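Transcriptional regulator, TetR family (Vibrio parahaemolyticus, PDB 3HE0) probably binds operator DNA through an N-terminal helix-turn-helix domain and regulates transcription, as TetR-family proteins generally do. Local coordinates at residues L58-R63 and R120-E125; Q15-A20 and R50-K55. All blocks are in the same frame, centred on the assembly; numbering follows the deposited sequence.

Contact 1: L58-R63 and R120-E125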
loop_
_atom_site.group_PDB
_atom_site.type_symbol
_atom_site.label_atom_id
_atom_site.label_comp_id
_atom_site.label_asym_id
_atom_site.label_seq_id
_atom_site.Cartn_x
_atom_site.Cartn_y
_atom_site.Cartn_z
ATOM N N LEU A 58 6.430 -23.403 -2.197
ATOM C CA LEU A 58 5.051 -23.072 -2.588
ATOM C C LEU A 58 4.777 -21.575 -2.432
ATOM O O LEU A 58 4.247 -20.961 -3.331
ATOM C CB LEU A 58 4.039 -23.873 -1.781
ATOM C CG LEU A 58 2.563 -23.566 -1.983
ATOM C CD1 LEU A 58 2.113 -23.815 -3.430
ATOM C CD2 LEU A 58 1.808 -24.459 -0.993
ATOM N N LEU A 59 5.161 -20.988 -1.302
ATOM C CA LEU A 59 4.901 -19.545 -1.078
ATOM C C LEU A 59 5.556 -18.678 -2.154
ATOM O O LEU A 59 4.936 -17.742 -2.672
ATOM C CB LEU A 59 5.309 -19.100 0.356
ATOM C CG LEU A 59 4.519 -19.839 1.468
ATOM C CD1 LEU A 59 4.846 -19.436 2.906
ATOM C CD2 LEU A 59 3.021 -19.699 1.251
ATOM N N GLU A 60 6.782 -19.006 -2.528
ATOM C CA GLU A 60 7.482 -18.231 -3.552
ATOM C C GLU A 60 6.769 -18.304 -4.884
ATOM O O GLU A 60 6.725 -17.319 -5.636
ATOM C CB GLU A 60 8.928 -18.723 -3.710
ATOM C CG GLU A 60 9.754 -17.913 -4.708
ATOM C CD GLU A 60 9.866 -16.396 -4.340
ATOM O OE1 GLU A 60 9.776 -16.008 -3.130
ATOM O OE2 GLU A 60 10.024 -15.586 -5.292
ATOM N N GLU A 61 6.223 -19.481 -5.181
ATOM C CA GLU A 61 5.535 -19.696 -6.440
ATOM C C GLU A 61 4.234 -18.951 -6.393
ATOM O O GLU A 61 3.771 -18.467 -7.408
ATOM C CB GLU A 61 5.253 -21.189 -6.689
ATOM C CG GLU A 61 6.487 -22.014 -6.927
ATOM C CD GLU A 61 7.293 -21.447 -8.081
ATOM O OE1 GLU A 61 6.688 -21.215 -9.157
ATOM O OE2 GLU A 61 8.508 -21.168 -7.906
ATOM N N VAL A 62 3.628 -18.869 -5.225
ATOM C CA VAL A 62 2.430 -18.055 -5.077
ATOM C C VAL A 62 2.752 -16.569 -5.397
ATOM O O VAL A 62 2.112 -15.958 -6.246
ATOM C CB VAL A 62 1.775 -18.245 -3.671
ATOM C CG1 VAL A 62 0.850 -17.090 -3.328
ATOM C CG2 VAL A 62 1.011 -19.574 -3.625
ATOM N N ARG A 63 3.781 -16.019 -4.762
ATOM C CA ARG A 63 4.150 -14.604 -5.031
ATOM C C ARG A 63 4.350 -14.381 -6.513
ATOM O O ARG A 63 3.853 -13.394 -7.066
ATOM C CB ARG A 63 5.413 -14.177 -4.295
ATOM C CG ARG A 63 5.294 -14.236 -2.778
ATOM C CD ARG A 63 6.615 -13.872 -2.091
ATOM N NE ARG A 63 6.572 -14.282 -0.684
ATOM C CZ ARG A 63 7.170 -15.364 -0.169
ATOM N NH1 ARG A 63 7.943 -16.176 -0.912
ATOM N NH2 ARG A 63 7.008 -15.630 1.124
ATOM N N ARG A 120 14.136 -12.270 -1.744
ATOM C CA ARG A 120 13.515 -10.927 -1.876
ATOM C C ARG A 120 13.915 -10.191 -3.155
ATOM O O ARG A 120 13.065 -9.607 -3.836
ATOM C CB ARG A 120 13.813 -10.047 -0.653
ATOM N N ASN A 121 15.198 -10.232 -3.491
ATOM C CA ASN A 121 15.679 -9.619 -4.723
ATOM C C ASN A 121 15.382 -10.472 -5.944
ATOM O O ASN A 121 15.094 -9.937 -7.015
ATOM C CB ASN A 121 17.175 -9.329 -4.633
ATOM C CG ASN A 121 17.487 -8.264 -3.615
ATOM O OD1 ASN A 121 16.793 -7.252 -3.537
ATOM N ND2 ASN A 121 18.533 -8.480 -2.825
ATOM N N LYS A 122 15.449 -11.792 -5.792
ATOM C CA LYS A 122 15.047 -12.687 -6.868
ATOM C C LYS A 122 13.608 -12.362 -7.270
ATOM O O LYS A 122 13.323 -12.169 -8.452
ATOM C CB LYS A 122 15.185 -14.168 -6.460
ATOM C CG LYS A 122 14.662 -15.168 -7.519
ATOM C CD LYS A 122 15.351 -16.555 -7.473
ATOM C CE LYS A 122 14.764 -17.517 -6.411
ATOM N NZ LYS A 122 13.465 -18.175 -6.818
ATOM N N THR A 123 12.719 -12.276 -6.277
ATOM C CA THR A 123 11.293 -12.064 -6.541
ATOM C C THR A 123 11.104 -10.713 -7.213
ATOM O O THR A 123 10.521 -10.640 -8.298
ATOM C CB THR A 123 10.413 -12.132 -5.259
ATOM O OG1 THR A 123 10.807 -13.232 -4.429
ATOM C CG2 THR A 123 8.938 -12.291 -5.627
ATOM N N TRP A 124 11.634 -9.659 -6.581
ATOM C CA TRP A 124 11.550 -8.308 -7.131
ATOM C C TRP A 124 12.002 -8.297 -8.588
ATOM O O TRP A 124 11.263 -7.844 -9.443
ATOM C CB TRP A 124 12.352 -7.297 -6.296
ATOM N N GLU A 125 13.172 -8.852 -8.888
ATOM C CA GLU A 125 13.692 -8.813 -10.275
ATOM C C GLU A 125 12.825 -9.590 -11.271
ATOM O O GLU A 125 12.559 -9.105 -12.373
ATOM C CB GLU A 125 15.161 -9.279 -10.350
ATOM C CG GLU A 125 15.958 -8.689 -11.551
ATOM C CD GLU A 125 17.504 -8.798 -11.407
ATOM O OE1 GLU A 125 18.108 -9.746 -11.986
ATOM O OE2 GLU A 125 18.124 -7.929 -10.730
#
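Glu60 reaches across from helix 55-74 to Thr123 on helix 117-129. The two side chains approach from opposite directions. CB of Glu60 points toward the second helix, and CG stands anti to the backbone N (chi1 -177°), which sends the chain outward. Glu60 CG comes within 4.3 Å of Lys122 NZ. The chain then bends at chi2, and the carboxylate ends at the threonine hydroxyl. Glu60 OE2 lies 2.6 Å from Thr123 OG1. The hydroxyl proton may go to Glu60 OE2 or to the backbone O of Thr119. Thr123 OG1 sits nearer Glu60 OE2 than OE1. Glu60 OE2 also lies 3.5 Å from Thr123 CG2. Glu60 OE1 turns back to its own helix and forms a salt bridge with Arg63 NH1 at 2.9 Å. This bond is bent, with an angle of 133° at the hydrogen, and the guanidinium comes to the anti side of OE1, out of the carboxylate plane. Glu60 is buried, and Arg63 would offset its charge. Lys122 NZ, 4.6 Å from Glu60 OE2, is too far for a salt bridge but may add a weak electrostatic attraction. Arg63 CB adds a light apolar touch on Thr123 CG2. The helix axes stay 11.1 Å apart and cross at -27°, and contact between them is made by side chains. Helix 55-74 turns Val62 to helix 13-27 and Leu58 to helix 34-41. On helix 117-129, Asn121 packs on Phe174 of the second subunit.

Contact 2: Q15-A20 and R50-K55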
loop_
_atom_site.group_PDB
_atom_site.type_symbol
_atom_site.label_atom_id
_atom_site.label_comp_id
_atom_site.label_asym_id
_atom_site.label_seq_id
_atom_site.Cartn_x
_atom_site.Cartn_y
_atom_site.Cartn_z
ATOM N N GLN A 15 -4.346 -25.560 -10.117
ATOM C CA GLN A 15 -5.391 -25.837 -9.140
ATOM C C GLN A 15 -4.879 -25.641 -7.698
ATOM O O GLN A 15 -5.531 -25.012 -6.850
ATOM C CB GLN A 15 -5.905 -27.259 -9.347
ATOM C CG GLN A 15 -7.057 -27.646 -8.467
ATOM C CD GLN A 15 -7.582 -29.035 -8.812
ATOM O OE1 GLN A 15 -7.941 -29.300 -9.956
ATOM N NE2 GLN A 15 -7.648 -29.913 -7.820
ATOM N N ILE A 16 -3.681 -26.137 -7.448
ATOM C CA ILE A 16 -3.079 -26.033 -6.133
ATOM C C ILE A 16 -2.727 -24.587 -5.837
ATOM O O ILE A 16 -2.894 -24.131 -4.695
ATOM C CB ILE A 16 -1.777 -26.934 -6.008
ATOM C CG1 ILE A 16 -2.139 -28.415 -6.123
ATOM C CG2 ILE A 16 -1.052 -26.648 -4.697
ATOM C CD1 ILE A 16 -0.901 -29.390 -6.441
ATOM N N LEU A 17 -2.189 -23.893 -6.842
ATOM C CA LEU A 17 -1.853 -22.477 -6.677
ATOM C C LEU A 17 -3.106 -21.644 -6.438
ATOM O O LEU A 17 -3.096 -20.735 -5.618
ATOM C CB LEU A 17 -1.092 -21.918 -7.882
ATOM C CG LEU A 17 0.400 -22.223 -7.945
ATOM C CD1 LEU A 17 0.985 -21.563 -9.159
ATOM C CD2 LEU A 17 1.173 -21.819 -6.683
ATOM N N ALA A 18 -4.171 -21.986 -7.148
ATOM C CA ALA A 18 -5.465 -21.323 -6.970
ATOM C C ALA A 18 -5.978 -21.535 -5.547
ATOM O O ALA A 18 -6.317 -20.578 -4.888
ATOM C CB ALA A 18 -6.477 -21.827 -7.972
ATOM N N ALA A 19 -5.973 -22.780 -5.060
ATOM C CA ALA A 19 -6.397 -23.057 -3.667
ATOM C C ALA A 19 -5.518 -22.289 -2.688
ATOM O O ALA A 19 -6.016 -21.647 -1.756
ATOM C CB ALA A 19 -6.340 -24.545 -3.360
ATOM N N ALA A 20 -4.206 -22.332 -2.933
ATOM C CA ALA A 20 -3.236 -21.710 -2.045
ATOM C C ALA A 20 -3.496 -20.232 -1.957
ATOM O O ALA A 20 -3.553 -19.670 -0.875
ATOM C CB ALA A 20 -1.816 -21.938 -2.550
ATOM N N ARG A 50 4.492 -33.517 -5.269
ATOM C CA ARG A 50 4.926 -33.808 -6.621
ATOM C C ARG A 50 5.142 -32.552 -7.442
ATOM O O ARG A 50 5.648 -32.630 -8.577
ATOM C CB ARG A 50 3.915 -34.689 -7.312
ATOM C CG ARG A 50 3.700 -36.003 -6.553
ATOM C CD ARG A 50 3.369 -37.112 -7.474
ATOM N NE ARG A 50 1.993 -37.005 -7.856
ATOM C CZ ARG A 50 1.002 -37.548 -7.173
ATOM N NH1 ARG A 50 1.263 -38.240 -6.063
ATOM N NH2 ARG A 50 -0.245 -37.382 -7.599
ATOM N N TYR A 51 4.760 -31.423 -6.859
ATOM C CA TYR A 51 4.843 -30.119 -7.518
ATOM C C TYR A 51 5.662 -29.120 -6.735
ATOM O O TYR A 51 6.303 -28.320 -7.353
ATOM C CB TYR A 51 3.457 -29.505 -7.788
ATOM C CG TYR A 51 2.668 -30.291 -8.757
ATOM C CD1 TYR A 51 2.803 -30.098 -10.126
ATOM C CD2 TYR A 51 1.803 -31.276 -8.314
ATOM C CE1 TYR A 51 2.055 -30.884 -11.028
ATOM C CE2 TYR A 51 1.105 -32.054 -9.179
ATOM C CZ TYR A 51 1.226 -31.865 -10.533
ATOM O OH TYR A 51 0.465 -32.678 -11.355
ATOM N N PHE A 52 5.631 -29.151 -5.403
ATOM C CA PHE A 52 6.360 -28.173 -4.586
ATOM C C PHE A 52 7.176 -28.913 -3.558
ATOM O O PHE A 52 6.666 -29.846 -2.958
ATOM C CB PHE A 52 5.359 -27.240 -3.897
ATOM C CG PHE A 52 4.444 -26.577 -4.854
ATOM C CD1 PHE A 52 4.878 -25.469 -5.585
ATOM C CD2 PHE A 52 3.199 -27.096 -5.106
ATOM C CE1 PHE A 52 4.046 -24.852 -6.527
ATOM C CE2 PHE A 52 2.363 -26.499 -6.049
ATOM C CZ PHE A 52 2.788 -25.350 -6.744
ATOM N N SER A 53 8.440 -28.553 -3.357
ATOM C CA SER A 53 9.268 -29.301 -2.415
ATOM C C SER A 53 8.825 -29.111 -0.973
ATOM O O SER A 53 8.868 -30.043 -0.209
ATOM C CB SER A 53 10.745 -28.954 -2.559
ATOM O OG SER A 53 10.925 -27.580 -2.792
ATOM N N ASP A 54 8.321 -27.942 -0.625
ATOM C CA ASP A 54 7.938 -27.645 0.738
ATOM C C ASP A 54 7.116 -26.352 0.770
ATOM O O ASP A 54 6.916 -25.691 -0.275
ATOM C CB ASP A 54 9.207 -27.499 1.599
ATOM C CG ASP A 54 10.133 -26.390 1.113
ATOM O OD1 ASP A 54 9.700 -25.473 0.423
ATOM O OD2 ASP A 54 11.325 -26.424 1.419
ATOM N N LYS A 55 6.650 -25.985 1.966
ATOM C CA LYS A 55 5.748 -24.840 2.113
ATOM C C LYS A 55 6.401 -23.599 1.569
ATOM O O LYS A 55 5.774 -22.826 0.859
ATOM C CB LYS A 55 5.364 -24.635 3.585
ATOM C CG LYS A 55 4.270 -23.564 3.835
ATOM C CD LYS A 55 3.626 -23.742 5.253
ATOM C CE LYS A 55 3.831 -22.532 6.192
ATOM N NZ LYS A 55 2.671 -21.540 6.160
#
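Ile16 has CG1 anti to its carbonyl carbon (chi1 -65°) and CG2 anti to the backbone N, and this splits its two branches between neighbouring aromatic rings. The longer branch carries Ile16 CD1 to within 3.8 Å of Tyr51 CD2. The shorter branch puts Ile16 CG2 3.7 Å from Phe52 CE2. The Ile16 side chain crosses that of Tyr51 at about a right angle, but runs past Phe52 in the opposite sense. The end of Leu17 comes nearer to the loop than the direction of its CB suggests. Leu17 CD2 stops 3.9 Å from Phe52 CZ. The Phe52 ring is therefore touched at CE2 by one residue and around CZ by the next. All three methyl groups approach the rings obliquely. No hydrogen bond joins the segments.

Residues 50-54 link helix 45-49, the probable recognition helix of the predicted helix-turn-helix, to helix 55-74, with Asp54 as the N-cap of the latter. Helix 13-27 is the first helix of this TetR-type DNA-binding domain. The contact thus packs the exit from the motif against the first helix. Leu37 of helix 34-41 also touches Ile16. The Tyr51 hydroxyl bonds to the backbone N of Lys12, a polar tie beside the apolar cluster.

In the fold
Helix 55-74 carries one side of contact 1 and packs on contact 2. Contact 2 lies just before its start and is buried in the DNA-binding domain, where its chemistry is purely apolar. Contact 1 uses a different face of the helix, is partly buried, and works through charge and a hydroxyl between well-separated helix axes. It joins helix 55-74 to helix 117-129, which in TetR-type folds probably belongs to the C-terminal domain. The centres are 14 Å apart, and the two meet directly. Leu58 CD1 packs on Phe52 CZ at 3.7 Å, and Val62 CG2 on Leu17 CD2 at 3.8 Å. Leu58, Val62 and the aliphatic part of Glu61 face contact 2, and Glu60 faces helix 117-129.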